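Local coordinates for protein superoxide dismutase [Mn], mitochondrial (Saccharomyces cerevisiae, PDB 3RN4) that probably converts superoxide radicals into hydrogen peroxide and oxygen in mitochondria, as a homotetrameric manganese enzyme whose metal site here carries iron, at residues G85-C90 / Q162-G167; K127-K132 / L154-T159; S139-I144 / A174-E179; F143-L148 / G167-L172. One frame throughout, in Å; residues are numbered along the deposited sequence.

Contact 1 of 4, residues G85-C90 / Q162-G167. With FE (Fe (III) ion), chain B.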
loop_
_atom_site.group_PDB
_atom_site.type_symbol
_atom_site.label_atom_id
_atom_site.label_comp_id
_atom_site.label_asym_id
_atom_site.label_seq_id
_atom_site.Cartn_x
_atom_site.Cartn_y
_atom_site.Cartn_z
ATOM N N GLY A 85 -6.095 -15.804 -2.873
ATOM C CA GLY A 85 -5.473 -16.809 -3.722
ATOM C C GLY A 85 -6.444 -17.915 -4.073
ATOM O O GLY A 85 -6.456 -18.430 -5.195
ATOM N N PHE A 86 -7.279 -18.277 -3.106
ATOM C CA PHE A 86 -8.263 -19.314 -3.338
ATOM C C PHE A 86 -9.248 -18.844 -4.418
ATOM O O PHE A 86 -9.472 -19.509 -5.426
ATOM C CB PHE A 86 -9.005 -19.628 -2.024
ATOM C CG PHE A 86 -10.258 -20.446 -2.232
ATOM C CD1 PHE A 86 -10.173 -21.747 -2.722
ATOM C CD2 PHE A 86 -11.504 -19.899 -1.976
ATOM C CE1 PHE A 86 -11.313 -22.505 -2.944
ATOM C CE2 PHE A 86 -12.656 -20.650 -2.186
ATOM C CZ PHE A 86 -12.557 -21.951 -2.674
ATOM N N THR A 87 -9.809 -17.670 -4.222
ATOM C CA THR A 87 -10.882 -17.239 -5.108
ATOM C C THR A 87 -10.343 -16.875 -6.493
ATOM O O THR A 87 -10.961 -17.191 -7.495
ATOM C CB THR A 87 -11.704 -16.118 -4.473
ATOM O OG1 THR A 87 -10.877 -14.982 -4.263
ATOM C CG2 THR A 87 -12.210 -16.553 -3.124
ATOM N N ASN A 88 -9.176 -16.228 -6.560
ATOM C CA ASN A 88 -8.640 -15.823 -7.853
ATOM C C ASN A 88 -8.345 -17.003 -8.741
ATOM O O ASN A 88 -8.631 -16.978 -9.933
ATOM C CB ASN A 88 -7.363 -14.960 -7.689
ATOM C CG ASN A 88 -7.669 -13.553 -7.249
ATOM O OD1 ASN A 88 -8.813 -13.077 -7.373
ATOM N ND2 ASN A 88 -6.642 -12.856 -6.721
ATOM N N HIS A 89 -7.752 -18.057 -8.179
ATOM C CA HIS A 89 -7.428 -19.190 -9.042
ATOM C C HIS A 89 -8.701 -19.952 -9.447
ATOM O O HIS A 89 -8.770 -20.535 -10.528
ATOM C CB HIS A 89 -6.392 -20.098 -8.381
ATOM C CG HIS A 89 -5.042 -19.448 -8.267
ATOM N ND1 HIS A 89 -4.706 -18.631 -7.217
ATOM C CD2 HIS A 89 -3.962 -19.483 -9.083
ATOM C CE1 HIS A 89 -3.476 -18.172 -7.392
ATOM N NE2 HIS A 89 -3.001 -18.676 -8.518
ATOM N N CYS A 90 -9.697 -19.951 -8.579
ATOM C CA CYS A 90 -10.996 -20.547 -8.981
ATOM C C CYS A 90 -11.570 -19.810 -10.175
ATOM O O CYS A 90 -12.037 -20.430 -11.138
ATOM C CB CYS A 90 -12.001 -20.514 -7.848
ATOM S SG CYS A 90 -11.738 -21.774 -6.583
ATOM N N GLN A 162 -2.410 -11.292 -4.020
ATOM C CA GLN A 162 -3.710 -11.986 -4.224
ATOM C C GLN A 162 -4.869 -11.087 -3.875
ATOM O O GLN A 162 -5.965 -11.556 -3.522
ATOM C CB GLN A 162 -3.811 -13.315 -3.440
ATOM C CG GLN A 162 -2.791 -14.397 -3.878
ATOM C CD GLN A 162 -2.887 -14.791 -5.329
ATOM O OE1 GLN A 162 -3.872 -14.500 -6.017
ATOM N NE2 GLN A 162 -1.873 -15.491 -5.805
ATOM N N ASP A 163 -4.671 -9.782 -3.989
ATOM C CA ASP A 163 -5.792 -8.874 -3.828
ATOM C C ASP A 163 -6.805 -9.210 -4.928
ATOM O O ASP A 163 -6.449 -9.712 -5.990
ATOM C CB ASP A 163 -5.335 -7.416 -3.953
ATOM C CG ASP A 163 -4.480 -6.956 -2.764
ATOM O OD1 ASP A 163 -4.295 -7.736 -1.815
ATOM O OD2 ASP A 163 -3.993 -5.808 -2.785
ATOM N N THR A 164 -8.074 -8.915 -4.679
ATOM C CA THR A 164 -9.092 -9.268 -5.662
ATOM C C THR A 164 -10.094 -8.139 -5.878
ATOM O O THR A 164 -10.012 -7.101 -5.212
ATOM C CB THR A 164 -9.809 -10.561 -5.236
ATOM O OG1 THR A 164 -10.494 -11.109 -6.370
ATOM C CG2 THR A 164 -10.763 -10.277 -4.093
ATOM N N VAL A 165 -10.996 -8.319 -6.846
ATOM C CA VAL A 165 -12.113 -7.390 -7.010
ATOM C C VAL A 165 -13.329 -7.864 -6.203
ATOM O O VAL A 165 -13.726 -9.027 -6.273
ATOM C CB VAL A 165 -12.507 -7.209 -8.486
ATOM C CG1 VAL A 165 -11.405 -6.466 -9.227
ATOM C CG2 VAL A 165 -12.776 -8.554 -9.136
ATOM N N THR A 166 -13.914 -6.962 -5.431
ATOM C CA THR A 166 -15.064 -7.318 -4.610
ATOM C C THR A 166 -16.220 -6.327 -4.804
ATOM O O THR A 166 -16.098 -5.356 -5.564
ATOM C CB THR A 166 -14.679 -7.354 -3.133
ATOM O OG1 THR A 166 -14.338 -6.029 -2.705
ATOM C CG2 THR A 166 -13.456 -8.254 -2.921
ATOM N N GLY A 167 -17.331 -6.573 -4.108
ATOM C CA GLY A 167 -18.454 -5.624 -4.108
ATOM C C GLY A 167 -18.977 -5.386 -5.512
ATOM O O GLY A 167 -19.308 -6.355 -6.218
HETATM FE FE FE B . -1.284 -18.096 -9.672
HETATM O O HOH W 1 -1.187 -16.262 -8.589
#

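Contact 2 of 4, residues K127-K132 / L154-T159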
loop_
_atom_site.group_PDB
_atom_site.type_symbol
_atom_site.label_atom_id
_atom_site.label_comp_id
_atom_site.label_asym_id
_atom_site.label_seq_id
_atom_site.Cartn_x
_atom_site.Cartn_y
_atom_site.Cartn_z
ATOM N N LYS A 127 -5.843 -5.814 -26.099
ATOM C CA LYS A 127 -4.675 -4.916 -26.023
ATOM C C LYS A 127 -4.592 -4.152 -24.704
ATOM O O LYS A 127 -3.529 -4.092 -24.065
ATOM C CB LYS A 127 -4.697 -3.917 -27.197
ATOM C CG LYS A 127 -4.066 -4.477 -28.461
ATOM C CD LYS A 127 -4.350 -3.592 -29.701
ATOM C CE LYS A 127 -4.633 -2.138 -29.329
ATOM N NZ LYS A 127 -3.553 -1.533 -28.500
ATOM N N LEU A 128 -5.708 -3.556 -24.298
ATOM C CA LEU A 128 -5.747 -2.813 -23.049
ATOM C C LEU A 128 -5.380 -3.723 -21.887
ATOM O O LEU A 128 -4.603 -3.342 -20.996
ATOM C CB LEU A 128 -7.132 -2.216 -22.830
ATOM C CG LEU A 128 -7.356 -1.507 -21.503
ATOM C CD1 LEU A 128 -6.360 -0.354 -21.393
ATOM C CD2 LEU A 128 -8.785 -0.995 -21.424
ATOM N N THR A 129 -5.935 -4.932 -21.891
ATOM C CA THR A 129 -5.697 -5.865 -20.786
ATOM C C THR A 129 -4.231 -6.279 -20.756
ATOM O O THR A 129 -3.627 -6.387 -19.670
ATOM C CB THR A 129 -6.607 -7.119 -20.894
ATOM O OG1 THR A 129 -7.981 -6.699 -21.009
ATOM C CG2 THR A 129 -6.492 -8.010 -19.625
ATOM N N ASN A 130 -3.653 -6.517 -21.929
ATOM C CA ASN A 130 -2.225 -6.858 -21.983
ATOM C C ASN A 130 -1.343 -5.706 -21.499
ATOM O O ASN A 130 -0.288 -5.944 -20.886
ATOM C CB ASN A 130 -1.789 -7.322 -23.371
ATOM C CG ASN A 130 -2.399 -8.664 -23.738
ATOM O OD1 ASN A 130 -2.780 -9.441 -22.855
ATOM N ND2 ASN A 130 -2.492 -8.945 -25.037
ATOM N N THR A 131 -1.775 -4.473 -21.738
ATOM C CA THR A 131 -1.020 -3.338 -21.202
ATOM C C THR A 131 -1.090 -3.350 -19.668
ATOM O O THR A 131 -0.071 -3.115 -18.998
ATOM C CB THR A 131 -1.430 -1.938 -21.784
ATOM O OG1 THR A 131 -2.714 -1.535 -21.284
ATOM C CG2 THR A 131 -1.449 -1.959 -23.303
ATOM N N LYS A 132 -2.276 -3.641 -19.122
ATOM C CA LYS A 132 -2.461 -3.691 -17.671
ATOM C C LYS A 132 -1.636 -4.821 -17.070
ATOM O O LYS A 132 -1.044 -4.658 -15.998
ATOM C CB LYS A 132 -3.946 -3.851 -17.292
ATOM C CG LYS A 132 -4.822 -2.622 -17.635
ATOM C CD LYS A 132 -4.500 -1.424 -16.732
ATOM C CE LYS A 132 -5.153 -0.108 -17.188
ATOM N NZ LYS A 132 -6.515 0.097 -16.650
ATOM N N LEU A 154 -18.003 -1.872 -18.543
ATOM C CA LEU A 154 -16.800 -2.712 -18.525
ATOM C C LEU A 154 -15.593 -1.862 -18.149
ATOM O O LEU A 154 -15.532 -0.682 -18.500
ATOM C CB LEU A 154 -16.549 -3.284 -19.922
ATOM C CG LEU A 154 -17.605 -4.301 -20.398
ATOM C CD1 LEU A 154 -17.326 -4.668 -21.848
ATOM C CD2 LEU A 154 -17.607 -5.565 -19.509
ATOM N N ASP A 155 -14.628 -2.461 -17.468
ATOM C CA ASP A 155 -13.322 -1.816 -17.322
ATOM C C ASP A 155 -12.288 -2.917 -17.154
ATOM O O ASP A 155 -12.637 -4.101 -17.086
ATOM C CB ASP A 155 -13.355 -0.904 -16.094
ATOM C CG ASP A 155 -12.220 0.108 -16.071
ATOM O OD1 ASP A 155 -11.430 0.215 -17.028
ATOM O OD2 ASP A 155 -12.126 0.842 -15.074
ATOM N N VAL A 156 -11.018 -2.534 -17.067
ATOM C CA VAL A 156 -9.978 -3.504 -16.762
ATOM C C VAL A 156 -9.190 -2.970 -15.581
ATOM O O VAL A 156 -8.767 -1.811 -15.583
ATOM C CB VAL A 156 -9.018 -3.706 -17.913
ATOM C CG1 VAL A 156 -8.030 -4.829 -17.571
ATOM C CG2 VAL A 156 -9.790 -4.012 -19.216
ATOM N N VAL A 157 -9.014 -3.794 -14.571
ATOM C CA VAL A 157 -8.316 -3.317 -13.380
ATOM C C VAL A 157 -7.150 -4.226 -13.048
ATOM O O VAL A 157 -7.151 -5.401 -13.399
ATOM C CB VAL A 157 -9.234 -3.233 -12.198
ATOM C CG1 VAL A 157 -10.366 -2.201 -12.449
ATOM C CG2 VAL A 157 -9.810 -4.591 -11.857
ATOM N N GLN A 158 -6.151 -3.682 -12.373
ATOM C CA GLN A 158 -5.002 -4.486 -11.940
ATOM C C GLN A 158 -5.167 -4.709 -10.453
ATOM O O GLN A 158 -5.652 -3.817 -9.747
ATOM C CB GLN A 158 -3.700 -3.677 -12.073
ATOM C CG GLN A 158 -3.177 -3.411 -13.456
ATOM C CD GLN A 158 -1.999 -2.458 -13.355
ATOM O OE1 GLN A 158 -1.845 -1.736 -12.339
ATOM N NE2 GLN A 158 -1.137 -2.485 -14.346
ATOM N N THR A 159 -4.724 -5.854 -9.937
ATOM C CA THR A 159 -4.536 -5.978 -8.489
ATOM C C THR A 159 -3.139 -6.538 -8.249
ATOM O O THR A 159 -2.545 -7.135 -9.147
ATOM C CB THR A 159 -5.526 -6.945 -7.794
ATOM O OG1 THR A 159 -5.289 -8.285 -8.249
ATOM C CG2 THR A 159 -6.976 -6.563 -8.067
HETATM O O HOH W 2 -7.660 0.197 -14.032
HETATM O O HOH W 3 -8.735 1.057 -17.698
#

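Contact 3 of 4, residues S139-I144 / A174-E179. With FE (Fe (III) ion), chain B.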
loop_
_atom_site.group_PDB
_atom_site.type_symbol
_atom_site.label_atom_id
_atom_site.label_comp_id
_atom_site.label_asym_id
_atom_site.label_seq_id
_atom_site.Cartn_x
_atom_site.Cartn_y
_atom_site.Cartn_z
ATOM N N SER A 139 4.005 -9.158 -8.370
ATOM C CA SER A 139 3.010 -10.207 -8.595
ATOM C C SER A 139 1.623 -9.584 -8.631
ATOM O O SER A 139 1.329 -8.633 -7.922
ATOM C CB SER A 139 3.042 -11.226 -7.446
ATOM O OG SER A 139 4.328 -11.846 -7.323
ATOM N N GLY A 140 0.738 -10.158 -9.436
ATOM C CA GLY A 140 -0.648 -9.699 -9.360
ATOM C C GLY A 140 -1.482 -10.240 -10.492
ATOM O O GLY A 140 -1.123 -11.249 -11.097
ATOM N N TRP A 141 -2.573 -9.530 -10.782
ATOM C CA TRP A 141 -3.656 -10.005 -11.665
ATOM C C TRP A 141 -4.149 -8.843 -12.517
ATOM O O TRP A 141 -4.033 -7.680 -12.123
ATOM C CB TRP A 141 -4.846 -10.497 -10.828
ATOM C CG TRP A 141 -4.555 -11.733 -10.082
ATOM C CD1 TRP A 141 -3.877 -11.832 -8.891
ATOM C CD2 TRP A 141 -4.877 -13.080 -10.480
ATOM N NE1 TRP A 141 -3.757 -13.171 -8.535
ATOM C CE2 TRP A 141 -4.378 -13.942 -9.478
ATOM C CE3 TRP A 141 -5.569 -13.638 -11.567
ATOM C CZ2 TRP A 141 -4.515 -15.335 -9.547
ATOM C CZ3 TRP A 141 -5.703 -15.017 -11.634
ATOM C CH2 TRP A 141 -5.170 -15.853 -10.624
ATOM N N ALA A 142 -4.684 -9.144 -13.701
ATOM C CA ALA A 142 -5.599 -8.164 -14.323
ATOM C C ALA A 142 -6.978 -8.809 -14.402
ATOM O O ALA A 142 -7.100 -10.023 -14.640
ATOM C CB ALA A 142 -5.141 -7.735 -15.695
ATOM N N PHE A 143 -8.000 -8.000 -14.190
ATOM C CA PHE A 143 -9.375 -8.474 -14.301
ATOM C C PHE A 143 -10.149 -7.595 -15.251
ATOM O O PHE A 143 -10.148 -6.372 -15.124
ATOM C CB PHE A 143 -10.089 -8.388 -12.983
ATOM C CG PHE A 143 -9.507 -9.243 -11.880
ATOM C CD1 PHE A 143 -9.973 -10.544 -11.666
ATOM C CD2 PHE A 143 -8.550 -8.709 -11.013
ATOM C CE1 PHE A 143 -9.459 -11.329 -10.603
ATOM C CE2 PHE A 143 -8.046 -9.469 -9.958
ATOM C CZ PHE A 143 -8.491 -10.795 -9.770
ATOM N N ILE A 144 -10.829 -8.223 -16.197
ATOM C CA ILE A 144 -11.858 -7.523 -16.944
ATOM C C ILE A 144 -13.114 -7.587 -16.072
ATOM O O ILE A 144 -13.541 -8.671 -15.657
ATOM C CB ILE A 144 -12.100 -8.172 -18.324
ATOM C CG1 ILE A 144 -10.804 -8.198 -19.144
ATOM C CG2 ILE A 144 -13.246 -7.434 -19.051
ATOM C CD1 ILE A 144 -10.941 -8.873 -20.539
ATOM N N ALA A 174 -10.357 -13.277 -15.340
ATOM C CA ALA A 174 -9.154 -13.081 -14.499
ATOM C C ALA A 174 -7.928 -13.615 -15.225
ATOM O O ALA A 174 -7.972 -14.708 -15.806
ATOM C CB ALA A 174 -9.326 -13.806 -13.117
ATOM N N ILE A 175 -6.828 -12.847 -15.228
ATOM C CA ILE A 175 -5.591 -13.316 -15.845
ATOM C C ILE A 175 -4.468 -13.192 -14.827
ATOM O O ILE A 175 -4.207 -12.097 -14.317
ATOM C CB ILE A 175 -5.190 -12.513 -17.105
ATOM C CG1 ILE A 175 -6.326 -12.484 -18.158
ATOM C CG2 ILE A 175 -3.893 -13.075 -17.695
ATOM C CD1 ILE A 175 -6.618 -13.827 -18.768
ATOM N N ASP A 176 -3.809 -14.320 -14.540
ATOM C CA ASP A 176 -2.765 -14.386 -13.509
ATOM C C ASP A 176 -1.463 -13.843 -14.077
ATOM O O ASP A 176 -0.995 -14.310 -15.104
ATOM C CB ASP A 176 -2.612 -15.865 -13.075
ATOM C CG ASP A 176 -1.815 -16.044 -11.817
ATOM O OD1 ASP A 176 -1.757 -17.212 -11.341
ATOM O OD2 ASP A 176 -1.263 -15.049 -11.293
ATOM N N ALA A 177 -0.877 -12.860 -13.387
ATOM C CA ALA A 177 0.402 -12.279 -13.801
ATOM C C ALA A 177 1.534 -12.643 -12.846
ATOM O O ALA A 177 2.664 -12.159 -13.018
ATOM C CB ALA A 177 0.288 -10.733 -13.920
ATOM N N TRP A 178 1.278 -13.509 -11.869
ATOM C CA TRP A 178 2.392 -13.984 -11.037
ATOM C C TRP A 178 3.380 -14.724 -11.921
ATOM O O TRP A 178 2.996 -15.411 -12.875
ATOM C CB TRP A 178 1.917 -14.956 -9.950
ATOM C CG TRP A 178 1.294 -14.300 -8.775
ATOM C CD1 TRP A 178 0.204 -13.472 -8.765
ATOM C CD2 TRP A 178 1.703 -14.455 -7.420
ATOM N NE1 TRP A 178 -0.091 -13.100 -7.459
ATOM C CE2 TRP A 178 0.815 -13.704 -6.621
ATOM C CE3 TRP A 178 2.746 -15.176 -6.795
ATOM C CZ2 TRP A 178 0.953 -13.617 -5.218
ATOM C CZ3 TRP A 178 2.880 -15.091 -5.411
ATOM C CH2 TRP A 178 1.991 -14.325 -4.640
ATOM N N GLU A 179 4.670 -14.643 -11.598
ATOM C CA GLU A 179 5.626 -15.356 -12.418
ATOM C C GLU A 179 5.392 -16.869 -12.513
ATOM O O GLU A 179 5.620 -17.459 -13.582
ATOM C CB GLU A 179 7.078 -14.998 -12.014
ATOM C CG GLU A 179 7.353 -13.484 -12.201
ATOM C CD GLU A 179 8.774 -13.110 -11.772
ATOM O OE1 GLU A 179 9.163 -13.513 -10.654
ATOM O OE2 GLU A 179 9.497 -12.449 -12.552
HETATM FE FE FE B . -1.284 -18.096 -9.672
HETATM O O HOH W 4 5.306 -13.764 -9.016
HETATM O O HOH W 1 -1.187 -16.262 -8.589
#

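Contact 4 of 4, residues F143-L148 / G167-L172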
loop_
_atom_site.group_PDB
_atom_site.type_symbol
_atom_site.label_atom_id
_atom_site.label_comp_id
_atom_site.label_asym_id
_atom_site.label_seq_id
_atom_site.Cartn_x
_atom_site.Cartn_y
_atom_site.Cartn_z
ATOM N N PHE A 143 -8.000 -8.000 -14.190
ATOM C CA PHE A 143 -9.375 -8.474 -14.301
ATOM C C PHE A 143 -10.149 -7.595 -15.251
ATOM O O PHE A 143 -10.148 -6.372 -15.124
ATOM C CB PHE A 143 -10.089 -8.388 -12.983
ATOM C CG PHE A 143 -9.507 -9.243 -11.880
ATOM C CD1 PHE A 143 -9.973 -10.544 -11.666
ATOM C CD2 PHE A 143 -8.550 -8.709 -11.013
ATOM C CE1 PHE A 143 -9.459 -11.329 -10.603
ATOM C CE2 PHE A 143 -8.046 -9.469 -9.958
ATOM C CZ PHE A 143 -8.491 -10.795 -9.770
ATOM N N ILE A 144 -10.829 -8.223 -16.197
ATOM C CA ILE A 144 -11.858 -7.523 -16.944
ATOM C C ILE A 144 -13.114 -7.587 -16.072
ATOM O O ILE A 144 -13.541 -8.671 -15.657
ATOM C CB ILE A 144 -12.100 -8.172 -18.324
ATOM C CG1 ILE A 144 -10.804 -8.198 -19.144
ATOM C CG2 ILE A 144 -13.246 -7.434 -19.051
ATOM C CD1 ILE A 144 -10.941 -8.873 -20.539
ATOM N N VAL A 145 -13.698 -6.428 -15.765
ATOM C CA VAL A 145 -14.798 -6.362 -14.836
ATOM C C VAL A 145 -16.042 -5.676 -15.407
ATOM O O VAL A 145 -15.962 -4.904 -16.374
ATOM C CB VAL A 145 -14.407 -5.606 -13.548
ATOM C CG1 VAL A 145 -13.238 -6.349 -12.828
ATOM C CG2 VAL A 145 -14.045 -4.126 -13.894
ATOM N N LYS A 146 -17.171 -5.965 -14.765
ATOM C CA LYS A 146 -18.411 -5.206 -14.979
ATOM C C LYS A 146 -18.669 -4.411 -13.708
ATOM O O LYS A 146 -18.788 -4.972 -12.620
ATOM C CB LYS A 146 -19.583 -6.147 -15.235
ATOM C CG LYS A 146 -20.910 -5.393 -15.522
ATOM C CD LYS A 146 -22.083 -6.399 -15.628
ATOM C CE LYS A 146 -23.341 -5.764 -16.249
ATOM N NZ LYS A 146 -24.441 -6.813 -16.387
ATOM N N ASN A 147 -18.717 -3.091 -13.830
ATOM C CA ASN A 147 -18.950 -2.241 -12.677
ATOM C C ASN A 147 -20.438 -1.954 -12.468
ATOM O O ASN A 147 -21.068 -1.233 -13.255
ATOM C CB ASN A 147 -18.169 -0.937 -12.847
ATOM C CG ASN A 147 -18.273 -0.041 -11.646
ATOM O OD1 ASN A 147 -19.076 -0.273 -10.743
ATOM N ND2 ASN A 147 -17.473 1.022 -11.641
ATOM N N LEU A 148 -20.999 -2.536 -11.414
ATOM C CA LEU A 148 -22.439 -2.442 -11.158
ATOM C C LEU A 148 -22.892 -1.085 -10.648
ATOM O O LEU A 148 -24.096 -0.819 -10.598
ATOM C CB LEU A 148 -22.864 -3.500 -10.147
ATOM C CG LEU A 148 -22.642 -4.933 -10.599
ATOM C CD1 LEU A 148 -23.062 -5.897 -9.498
ATOM C CD2 LEU A 148 -23.393 -5.187 -11.896
ATOM N N GLY A 167 -17.331 -6.573 -4.108
ATOM C CA GLY A 167 -18.454 -5.624 -4.108
ATOM C C GLY A 167 -18.977 -5.386 -5.512
ATOM O O GLY A 167 -19.308 -6.355 -6.218
ATOM N N PRO A 168 -19.031 -4.112 -5.941
ATOM C CA PRO A 168 -19.668 -3.721 -7.205
ATOM C C PRO A 168 -18.851 -4.058 -8.445
ATOM O O PRO A 168 -19.381 -4.044 -9.548
ATOM C CB PRO A 168 -19.819 -2.213 -7.063
ATOM C CG PRO A 168 -18.610 -1.827 -6.225
ATOM C CD PRO A 168 -18.324 -2.983 -5.318
ATOM N N LEU A 169 -17.581 -4.395 -8.288
ATOM C CA LEU A 169 -16.833 -4.834 -9.447
ATOM C C LEU A 169 -17.003 -6.346 -9.605
ATOM O O LEU A 169 -16.505 -7.109 -8.778
ATOM C CB LEU A 169 -15.343 -4.464 -9.310
ATOM C CG LEU A 169 -15.045 -2.957 -9.262
ATOM C CD1 LEU A 169 -13.549 -2.690 -9.207
ATOM C CD2 LEU A 169 -15.641 -2.262 -10.486
ATOM N N VAL A 170 -17.671 -6.775 -10.676
ATOM C CA VAL A 170 -17.848 -8.207 -10.955
ATOM C C VAL A 170 -16.755 -8.735 -11.867
ATOM O O VAL A 170 -16.559 -8.237 -12.973
ATOM C CB VAL A 170 -19.208 -8.490 -11.603
ATOM C CG1 VAL A 170 -19.377 -10.002 -11.889
ATOM C CG2 VAL A 170 -20.353 -7.934 -10.712
ATOM N N PRO A 171 -16.021 -9.760 -11.416
ATOM C CA PRO A 171 -14.962 -10.216 -12.322
ATOM C C PRO A 171 -15.508 -11.035 -13.499
ATOM O O PRO A 171 -16.287 -11.957 -13.278
ATOM C CB PRO A 171 -14.087 -11.113 -11.433
ATOM C CG PRO A 171 -14.983 -11.566 -10.327
ATOM C CD PRO A 171 -16.023 -10.458 -10.118
ATOM N N LEU A 172 -15.100 -10.699 -14.712
ATOM C CA LEU A 172 -15.530 -11.430 -15.918
ATOM C C LEU A 172 -14.423 -12.313 -16.439
ATOM O O LEU A 172 -14.675 -13.467 -16.771
ATOM C CB LEU A 172 -15.946 -10.481 -17.024
ATOM C CG LEU A 172 -16.905 -9.388 -16.579
ATOM C CD1 LEU A 172 -17.174 -8.462 -17.782
ATOM C CD2 LEU A 172 -18.235 -9.948 -15.970
#

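Contact 1 of 4, residues G85-C90 / Q162-G167
His89 and Gln162 meet beside the metal of an iron/manganese superoxide dismutase, where a helix of the alpha-hairpin domain faces a loop of the C-terminal domain. His89 NE2 binds the iron at 2.1 Å, in a site completed by His34, Asp176, His180 and a water. Gln162 does not touch the metal: its NE2 gives a hydrogen bond to that water (3.0 Å) and lies near the plane of the His89 ring, at the CE1 edge. A bend at chi2 (-59°) folds the Gln162 chain over Gly85, bringing CG to 3.6 Å from Gly85 CA.

Further out, one ring nitrogen and two amides are fixed in turn. His89 ND1 donates to a lone pair of Gly85 O, one helical turn back, at 2.7 Å and in the ring plane, which, with the metal bond on NE2, fixes the rotation of the imidazole. Gln162 OE1 accepts from Trp141 NE1 and, at 3.3 Å, from Asn88 ND2; the two amide planes stand 50° apart. Asn88 is itself held at both ends of its amide. Its ND2 also donates to Asp163 O (3.2 Å), approaching from above that carbonyl plane. Thr164 turns OG1 away from its backbone N (chi1 -163°), and the hydroxyl donates to a lone pair of Asn88 OD1, in the carbonyl plane, at 2.8 Å.

Contact 2 of 4, residues K127-K132 / L154-T159
Helix 127-132 runs almost parallel to strand 154-159, their axes 15° apart and 8.6 Å from each other at closest approach, with Thr129 opposite Val156 and Lys132 opposite Gln158. Val156 turns its CB toward the helix and carries the apolar half of the contact. Its CG2 branch reaches Leu128 CD2 at 3.9 Å, the two side chains passing in opposite directions. The same methyl meets Thr129 OG1, a hydroxyl that is hydrogen-bonded to Leu125 O one turn back in the helix. The CG1 branch, anti to the Val156 backbone N (chi1 -175°), rests against Lys132 CG.

Lys132 bends over this valine. Turns at chi2 (-70°) and chi4 bring its NZ down to the strand backbone, where it donates to Val156 O at 3.1 Å, tilted from the carbonyl plane. Water 2 also joins NZ to Val156 O. At the far end Gln158 crosses Lys132 at about a right angle, CG against CB. Its extended chain carries NE2 to a lone pair of Lys132 O, 2.7 Å away.

Val156 is thus the apolar centre where helix 122-134 meets 153-160, the outer strand within this chain; the helix reaches on to the middle strand through Thr129 on Ile144. The Lys132 ammonium and the Asp155 carboxylate are bridged by water 3, not in direct contact (NZ to OD1 4.9 Å), which would probably favour the charged form of both. Asp155 OD1 also takes a weak hydrogen bond from Asn147 of the third subunit.

Contact 3 of 4, residues S139-I144 / A174-E179
Trp141 and Asp176 form a non-hydrogen-bonded pair in the antiparallel register of strands 140-144 and 174-176. The backbone bonds come from the next pair, where Ala142 N donates to Ile175 O at 3.1 Å and Ile175 N returns one to Ala142 O. Past the strand end, Ala177 N reaches Gly140 O at 2.8 Å.

Aromatic packing dominates the side chains. The Trp141 indole lies over Asp176, its plane 7° from that of the carboxylate, and Asp176 CA makes a CH-pi contact 3.7 Å from the centroid of the six-membered ring. Ser139 CB sits squarely over the five-membered ring of Trp178, 3.5 Å from its centroid. Ala174 CB packs on Phe143 CE1, on the same face as Trp141.

Polar contacts then fix the carboxylate. With CG anti to the Asp176 backbone N (chi1 -167°), OD1 binds the iron at 1.9 Å. OD2 accepts from Trp178 N at 3.0 Å, from above the carboxylate plane, closing an Asx turn; the metal-bound water adds a weak bond.

At the subunit boundary, Ser139 OG hydrogen-bonds to Ser139 OG of the fourth subunit. Asp176, Trp178, Glu179 and His180 make up the Asp-x-Trp-Glu-His motif of iron/manganese superoxide dismutases, which supplies two metal ligands, Asp176 and His180.

Contact 4 of 4, residues F143-L148 / G167-L172
Leu172 tucks under Ile144 and Lys146 at the buried end of this antiparallel pair, which joins the middle strand 140-147 to strand 169-176 in the sheet of the C-terminal domain; Leu148 and Pro168 close its exposed end. At the tight end Leu172 N donates to Ile144 O at 2.7 Å, and Leu172 CB lies 3.3 Å from that oxygen. With CG anti to its carbonyl carbon (chi1 -49°), Leu172 lays CD1 along the backbone between Val145 and Lys146. Pro171 CB rests beside Phe143 CD1. Val145 CG2 touches Leu169 CD2. Asn147 CG lies 3.6 Å from Leu169 CD2, while Asn147 OD1 is hydrogen-bonded to Ser149 OG.

Toward solvent the contact is more exposed but still continuous. Leu148 CD1 leans across Val170 CG2 at 3.6 Å. The Lys146 chain runs extended away from the strand; its NZ hydrogen-bonds to Phe210 O and makes a cation-pi contact with the Phe210 ring. Lys146 and Val170 exchange a pair of backbone bonds, and Leu148 N reaches Pro168 O at 2.9 Å.

Pro171 has no N-H to give, but its non-hydrogen-bonded pairing with Val145 needs none across this contact. Backbone bonds therefore run the length of the pairing, and apolar burial adds to them, most at Leu172.

How the contacts relate
Three of the four contacts use the antiparallel sheet of the C-terminal domain, ordered 153-160, 140-147, 169-176. Contacts 3 and 4 are successive lengths of one strand pairing, their centres 14 Å apart and sharing Phe143 and Ile144, the first at the metal and the second farther from it. Contact 2 lays helix 122-134 on the edge strand 153-160, its centre about 10 Å from the centre of contact 3. Contact 1 brings in helix 66-94 of the alpha-hairpin domain; contact 2 is nested within the loop it closes along the chain. Contacts 1 and 3 touch directly and share the iron and its water, so the site forms where both domains meet.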